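Local coordinates for protein P47 (Clostridium botulinum, PDB 6EKT) that may form part of a progenitor toxin complex that protects botulinum neurotoxin in the host gut, and resembles tubular lipid-binding proteins in its fold, at residues 264-270 and 281-287; 335-339 and 388-392. All blocks are in the same frame, centred on the assembly; numbering follows the deposited sequence.

Contact 1. Residues 264-270 and 281-287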
loop_
_atom_site.group_PDB
_atom_site.type_symbol
_atom_site.label_atom_id
_atom_site.label_comp_id
_atom_site.label_asym_id
_atom_site.label_seq_id
_atom_site.Cartn_x
_atom_site.Cartn_y
_atom_site.Cartn_z
ATOM N N ILE A 264 -2.196 31.385 -1.219
ATOM C CA ILE A 264 -1.844 30.207 -1.997
ATOM C C ILE A 264 -2.196 28.937 -1.209
ATOM O O ILE A 264 -1.603 28.649 -0.157
ATOM C CB ILE A 264 -0.347 30.209 -2.408
ATOM C CG1 ILE A 264 -0.020 31.470 -3.235
ATOM C CG2 ILE A 264 -0.011 28.940 -3.208
ATOM C CD1 ILE A 264 1.469 31.764 -3.315
ATOM N N ASN A 265 -3.144 28.181 -1.753
ATOM C CA ASN A 265 -3.752 27.036 -1.044
ATOM C C ASN A 265 -3.946 25.871 -1.998
ATOM O O ASN A 265 -3.647 25.972 -3.192
ATOM C CB ASN A 265 -5.089 27.465 -0.391
ATOM C CG ASN A 265 -4.925 28.652 0.538
ATOM O OD1 ASN A 265 -4.417 28.510 1.646
ATOM N ND2 ASN A 265 -5.307 29.841 0.071
ATOM N N LYS A 266 -4.448 24.751 -1.468
ATOM C CA LYS A 266 -4.648 23.535 -2.246
ATOM C C LYS A 266 -5.410 23.791 -3.548
ATOM O O LYS A 266 -5.044 23.246 -4.593
ATOM C CB LYS A 266 -5.377 22.478 -1.390
ATOM C CG LYS A 266 -5.607 21.142 -2.092
ATOM C CD LYS A 266 -6.588 20.268 -1.314
ATOM C CE LYS A 266 -6.779 18.931 -2.018
ATOM N NZ LYS A 266 -7.617 17.990 -1.205
ATOM N N ASN A 267 -6.437 24.643 -3.484
ATOM C CA ASN A 267 -7.325 24.924 -4.624
ATOM C C ASN A 267 -6.612 25.589 -5.830
ATOM O O ASN A 267 -7.160 25.602 -6.938
ATOM C CB ASN A 267 -8.527 25.763 -4.166
ATOM C CG ASN A 267 -8.130 27.167 -3.759
ATOM O OD1 ASN A 267 -7.376 27.370 -2.801
ATOM N ND2 ASN A 267 -8.604 28.148 -4.510
ATOM N N ASN A 268 -5.402 26.120 -5.610
ATOM C CA ASN A 268 -4.579 26.699 -6.685
ATOM C C ASN A 268 -3.816 25.670 -7.497
ATOM O O ASN A 268 -3.147 26.016 -8.480
ATOM C CB ASN A 268 -3.594 27.735 -6.115
ATOM C CG ASN A 268 -4.306 28.941 -5.536
ATOM O OD1 ASN A 268 -4.418 29.093 -4.320
ATOM N ND2 ASN A 268 -4.837 29.781 -6.411
ATOM N N PHE A 269 -3.916 24.398 -7.102
ATOM C CA PHE A 269 -3.142 23.349 -7.738
ATOM C C PHE A 269 -4.029 22.149 -8.058
ATOM O O PHE A 269 -5.139 22.041 -7.540
ATOM C CB PHE A 269 -2.009 22.880 -6.815
ATOM C CG PHE A 269 -1.108 23.986 -6.324
ATOM C CD1 PHE A 269 -1.408 24.690 -5.134
ATOM C CD2 PHE A 269 0.053 24.316 -7.024
ATOM C CE1 PHE A 269 -0.571 25.705 -4.657
ATOM C CE2 PHE A 269 0.899 25.332 -6.546
ATOM C CZ PHE A 269 0.591 26.022 -5.366
ATOM N N GLU A 270 -3.508 21.253 -8.895
ATOM C CA GLU A 270 -4.189 20.014 -9.250
ATOM C C GLU A 270 -3.184 18.992 -9.774
ATOM O O GLU A 270 -2.099 19.354 -10.243
ATOM C CB GLU A 270 -5.286 20.284 -10.302
ATOM C CG GLU A 270 -4.767 20.553 -11.705
ATOM C CD GLU A 270 -5.858 20.989 -12.661
ATOM O OE1 GLU A 270 -6.136 22.191 -12.710
ATOM O OE2 GLU A 270 -6.438 20.134 -13.365
ATOM N N ILE A 281 2.007 17.617 -10.591
ATOM C CA ILE A 281 1.214 18.687 -10.008
ATOM C C ILE A 281 1.532 19.985 -10.748
ATOM O O ILE A 281 2.691 20.250 -11.104
ATOM C CB ILE A 281 1.424 18.819 -8.466
ATOM C CG1 ILE A 281 0.739 17.647 -7.723
ATOM C CG2 ILE A 281 0.867 20.153 -7.953
ATOM C CD1 ILE A 281 1.024 17.538 -6.230
ATOM N N VAL A 282 0.480 20.747 -11.028
ATOM C CA VAL A 282 0.606 22.067 -11.653
ATOM C C VAL A 282 -0.289 23.055 -10.909
ATOM O O VAL A 282 -1.240 22.656 -10.241
ATOM C CB VAL A 282 0.228 22.058 -13.149
ATOM C CG1 VAL A 282 1.211 21.212 -13.973
ATOM C CG2 VAL A 282 -1.233 21.642 -13.372
ATOM N N ASN A 283 0.009 24.353 -11.029
ATOM C CA ASN A 283 -0.941 25.363 -10.609
ATOM C C ASN A 283 -2.029 25.492 -11.685
ATOM O O ASN A 283 -1.809 25.166 -12.867
ATOM C CB ASN A 283 -0.239 26.731 -10.379
ATOM C CG ASN A 283 0.351 27.317 -11.666
ATOM O OD1 ASN A 283 1.026 26.621 -12.417
ATOM N ND2 ASN A 283 0.103 28.616 -11.917
ATOM N N ASN A 284 -3.198 25.962 -11.264
ATOM C CA ASN A 284 -4.326 26.223 -12.173
ATOM C C ASN A 284 -4.683 27.715 -12.243
ATOM O O ASN A 284 -5.682 28.099 -12.869
ATOM C CB ASN A 284 -5.542 25.397 -11.732
ATOM C CG ASN A 284 -5.980 25.688 -10.297
ATOM O OD1 ASN A 284 -5.797 26.784 -9.786
ATOM N ND2 ASN A 284 -6.594 24.694 -9.650
ATOM N N SER A 285 -3.875 28.549 -11.581
ATOM C CA SER A 285 -4.101 29.992 -11.478
ATOM C C SER A 285 -2.823 30.665 -10.926
ATOM O O SER A 285 -1.913 29.990 -10.416
ATOM C CB SER A 285 -5.293 30.263 -10.546
ATOM O OG SER A 285 -5.205 29.416 -9.412
ATOM N N THR A 286 -2.756 31.990 -11.036
ATOM C CA THR A 286 -1.636 32.770 -10.493
ATOM C C THR A 286 -1.509 32.539 -9.001
ATOM O O THR A 286 -2.510 32.443 -8.283
ATOM C CB THR A 286 -1.847 34.276 -10.703
ATOM O OG1 THR A 286 -2.261 34.488 -12.048
ATOM C CG2 THR A 286 -0.549 35.049 -10.434
ATOM N N LEU A 287 -0.272 32.422 -8.559
ATOM C CA LEU A 287 0.024 32.227 -7.167
ATOM C C LEU A 287 0.508 33.541 -6.606
ATOM O O LEU A 287 1.558 34.050 -7.006
ATOM C CB LEU A 287 1.062 31.116 -7.004
ATOM C CG LEU A 287 0.808 29.795 -7.758
ATOM C CD1 LEU A 287 1.945 28.833 -7.429
ATOM C CD2 LEU A 287 -0.536 29.181 -7.372
#
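Asn-284 holds CG between its backbone N and carbonyl carbon (chi1 58°), folding the amide back against the carbonyl of Asn-268 and bringing ND2 to Asn-267 O, while Asn-268 sets CG opposite its own carbonyl carbon (chi1 -65°) and aims ND2 at Ser-285. Asn-284 ND2 donates to Asn-267 O at 2.9 Å, with that oxygen lying almost in the amide plane of Asn-284. Asn-268 ND2 reaches Ser-285 OG at 3.0 Å, and this hydroxyl donates a hydrogen bond to Asn-284 OD1, 2.7 Å away. Ser-285 is thus acceptor and donor at once, a bridge between the two amides; with the bonds to Asn-265 N and Asn-267 O, each amide is held at both its oxygen and its nitrogen. Asparagine suits position 268 doubly, since its OD1 accepts the backbone N of Asn-265 and so braces the 3-10 turn 266-268.

Asn-284 N bonds to Asn-268 O at 2.8 Å with a fairly straight N-H (161°), although it approaches from above the carbonyl plane. Beyond the non-hydrogen-bonded pair Phe-269/Asn-283, Glu-270 and Val-282 exchange two bonds, Glu-270 N to Val-282 O measuring 3.0 Å.

Leu-287 supplies the apolar part, and its branches divide the work: CD2 touches Asn-268 CB at 3.6 Å and CD1 meets the Phe-269 ring atom CZ at 3.7 Å. Ile-264 CD1 crosses to Leu-287 CB at 3.8 Å. The Phe-269 ring also packs edge-to-face with Phe-306, and Asn-283 bonds back to strand 297-311. Here an antiparallel beta hairpin, 269-273 with 279-288, begins at a 3-10 turn, which asparagine and serine side chains tie to the partner strand at the margin of the TULIP-like sheet.

Contact 2. Residues 335-339 and 388-392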
loop_
_atom_site.group_PDB
_atom_site.type_symbol
_atom_site.label_atom_id
_atom_site.label_comp_id
_atom_site.label_asym_id
_atom_site.label_seq_id
_atom_site.Cartn_x
_atom_site.Cartn_y
_atom_site.Cartn_z
ATOM N N ASP A 335 11.344 39.305 -14.369
ATOM C CA ASP A 335 10.962 37.903 -14.530
ATOM C C ASP A 335 11.963 37.037 -13.786
ATOM O O ASP A 335 13.151 37.370 -13.738
ATOM C CB ASP A 335 10.973 37.499 -16.003
ATOM C CG ASP A 335 10.021 38.320 -16.837
ATOM O OD1 ASP A 335 8.818 38.311 -16.559
ATOM O OD2 ASP A 335 10.500 38.984 -17.764
ATOM N N PHE A 336 11.482 35.930 -13.217
ATOM C CA PHE A 336 12.384 34.940 -12.638
ATOM C C PHE A 336 11.934 33.497 -12.879
ATOM O O PHE A 336 10.760 33.229 -13.136
ATOM C CB PHE A 336 12.604 35.197 -11.150
ATOM C CG PHE A 336 11.331 35.203 -10.345
ATOM C CD1 PHE A 336 10.719 33.994 -9.967
ATOM C CD2 PHE A 336 10.753 36.396 -9.956
ATOM C CE1 PHE A 336 9.544 33.989 -9.219
ATOM C CE2 PHE A 336 9.575 36.396 -9.192
ATOM C CZ PHE A 336 8.974 35.191 -8.832
ATOM N N GLU A 337 12.891 32.581 -12.804
ATOM C CA GLU A 337 12.599 31.152 -12.910
ATOM C C GLU A 337 13.377 30.463 -11.829
ATOM O O GLU A 337 14.492 30.879 -11.534
ATOM C CB GLU A 337 13.055 30.625 -14.277
ATOM C CG GLU A 337 12.175 31.116 -15.409
ATOM C CD GLU A 337 12.495 30.461 -16.745
ATOM O OE1 GLU A 337 12.548 29.212 -16.821
ATOM O OE2 GLU A 337 12.670 31.215 -17.721
ATOM N N ILE A 338 12.810 29.413 -11.242
ATOM C CA ILE A 338 13.489 28.672 -10.196
ATOM C C ILE A 338 13.321 27.187 -10.511
ATOM O O ILE A 338 12.235 26.752 -10.916
ATOM C CB ILE A 338 12.886 28.985 -8.791
ATOM C CG1 ILE A 338 13.070 30.475 -8.436
ATOM C CG2 ILE A 338 13.533 28.152 -7.682
ATOM C CD1 ILE A 338 12.281 30.919 -7.221
ATOM N N GLN A 339 14.395 26.431 -10.280
ATOM C CA GLN A 339 14.371 24.973 -10.327
ATOM C C GLN A 339 14.926 24.405 -9.013
ATOM O O GLN A 339 16.110 24.596 -8.717
ATOM C CB GLN A 339 15.187 24.478 -11.528
ATOM C CG GLN A 339 14.753 25.049 -12.879
ATOM C CD GLN A 339 15.452 26.345 -13.244
ATOM O OE1 GLN A 339 16.592 26.594 -12.843
ATOM N NE2 GLN A 339 14.774 27.179 -14.026
ATOM N N ILE A 388 13.268 35.564 -4.950
ATOM C CA ILE A 388 13.773 34.233 -5.304
ATOM C C ILE A 388 14.125 33.441 -4.035
ATOM O O ILE A 388 13.685 32.279 -3.885
ATOM C CB ILE A 388 14.991 34.321 -6.282
ATOM C CG1 ILE A 388 14.515 34.750 -7.685
ATOM C CG2 ILE A 388 15.708 32.965 -6.366
ATOM C CD1 ILE A 388 15.635 35.167 -8.637
ATOM N N LYS A 389 14.846 34.075 -3.103
ATOM C CA LYS A 389 15.252 33.386 -1.848
ATOM C C LYS A 389 14.035 32.998 -1.005
ATOM O O LYS A 389 13.985 31.879 -0.448
ATOM C CB LYS A 389 16.228 34.224 -1.031
ATOM C CG LYS A 389 17.587 34.403 -1.727
ATOM C CD LYS A 389 18.434 33.152 -1.680
ATOM C CE LYS A 389 18.868 32.802 -0.256
ATOM N NZ LYS A 389 19.649 31.525 -0.215
ATOM N N SER A 390 13.046 33.893 -0.954
ATOM C CA SER A 390 11.801 33.609 -0.208
ATOM C C SER A 390 11.114 32.347 -0.728
ATOM O O SER A 390 10.813 31.428 0.049
ATOM C CB SER A 390 10.832 34.798 -0.249
ATOM O OG SER A 390 9.668 34.503 0.509
ATOM N N ILE A 391 10.886 32.308 -2.042
ATOM C CA ILE A 391 10.213 31.190 -2.683
ATOM C C ILE A 391 11.024 29.906 -2.492
ATOM O O ILE A 391 10.473 28.887 -2.039
ATOM C CB ILE A 391 9.921 31.473 -4.171
ATOM C CG1 ILE A 391 8.948 32.656 -4.292
ATOM C CG2 ILE A 391 9.409 30.211 -4.891
ATOM C CD1 ILE A 391 8.825 33.214 -5.702
ATOM N N GLU A 392 12.330 29.963 -2.779
ATOM C CA GLU A 392 13.204 28.775 -2.635
ATOM C C GLU A 392 13.120 28.200 -1.241
ATOM O O GLU A 392 13.047 26.992 -1.079
ATOM C CB GLU A 392 14.667 29.107 -2.953
ATOM C CG GLU A 392 14.894 29.314 -4.445
ATOM C CD GLU A 392 16.279 29.835 -4.779
ATOM O OE1 GLU A 392 17.009 30.285 -3.861
ATOM O OE2 GLU A 392 16.636 29.780 -5.984
#
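Ile-388 is the first residue of the helical segment to meet the strand, and its branches serve two partners. CD1 lies against Phe-336 CB at 3.9 Å, while CG2 lies 4.1 Å from Ile-338 CD1. In both pairs the side chains slide past one another in opposite directions. No hydrogen bond joins the two segments. Beta-branched isoleucine fits this place, offering one methyl to each neighbour from a stiff stem.

One turn on, Ile-391 points at the strand. Its CD1 rests 3.7 Å from Phe-336 CE1 and equally close to CZ, meeting the outer end of the ring obliquely. Phe-336 carries CG in the position between its backbone N and carbonyl carbon (chi1 58°), and its length lets CB serve Ile-388 while the outer ring atoms serve Ile-391. The other methyl of Ile-391, CG2, sits 3.8 Å from Ile-338 CD1, which thereby touches both helix isoleucines. Leu-320 of strand 315-326 also touches Phe-336, Ile-338 and Ile-391, extending the hydrophobic layer.

Glu-392 ends the series with its aliphatic part: CG packs on Ile-338 CG2 at 3.7 Å. The residue is partly exposed and suits the border, greasy along its stem and charged at its tip; it also touches Pro-361 and Ser-363 of the adjoining strand 352-368. With axes 9.8 Å apart and crossing at -31°, segment 388-392 of helix 374-394 runs roughly along segment 335-339 of strand 329-347, a helix packed on an antiparallel sheet, in keeping with the TULIP-like design in which a sheet wraps around a long helix.

Both contacts reach the same antiparallel sheet, on the same side of the chain's centre, with their own centres about 17 Å apart and nearest atoms about 7 Å apart. Contact 1 joins two neighbouring strands within the sheet and is only partly buried: main-chain bonds and amide side chains dominate, with buried apolar groups beside them. Contact 2 is buried, joins a strand to the helix the sheet packs upon, has no hydrogen bond between its segments and rests chiefly on apolar side chains. Trp-289 touches both, Ile-264 of contact 1 and Ile-391 of contact 2. The chemistry follows the place: directional bonds at the sheet margin, shape-fitted isoleucines and phenylalanine inside.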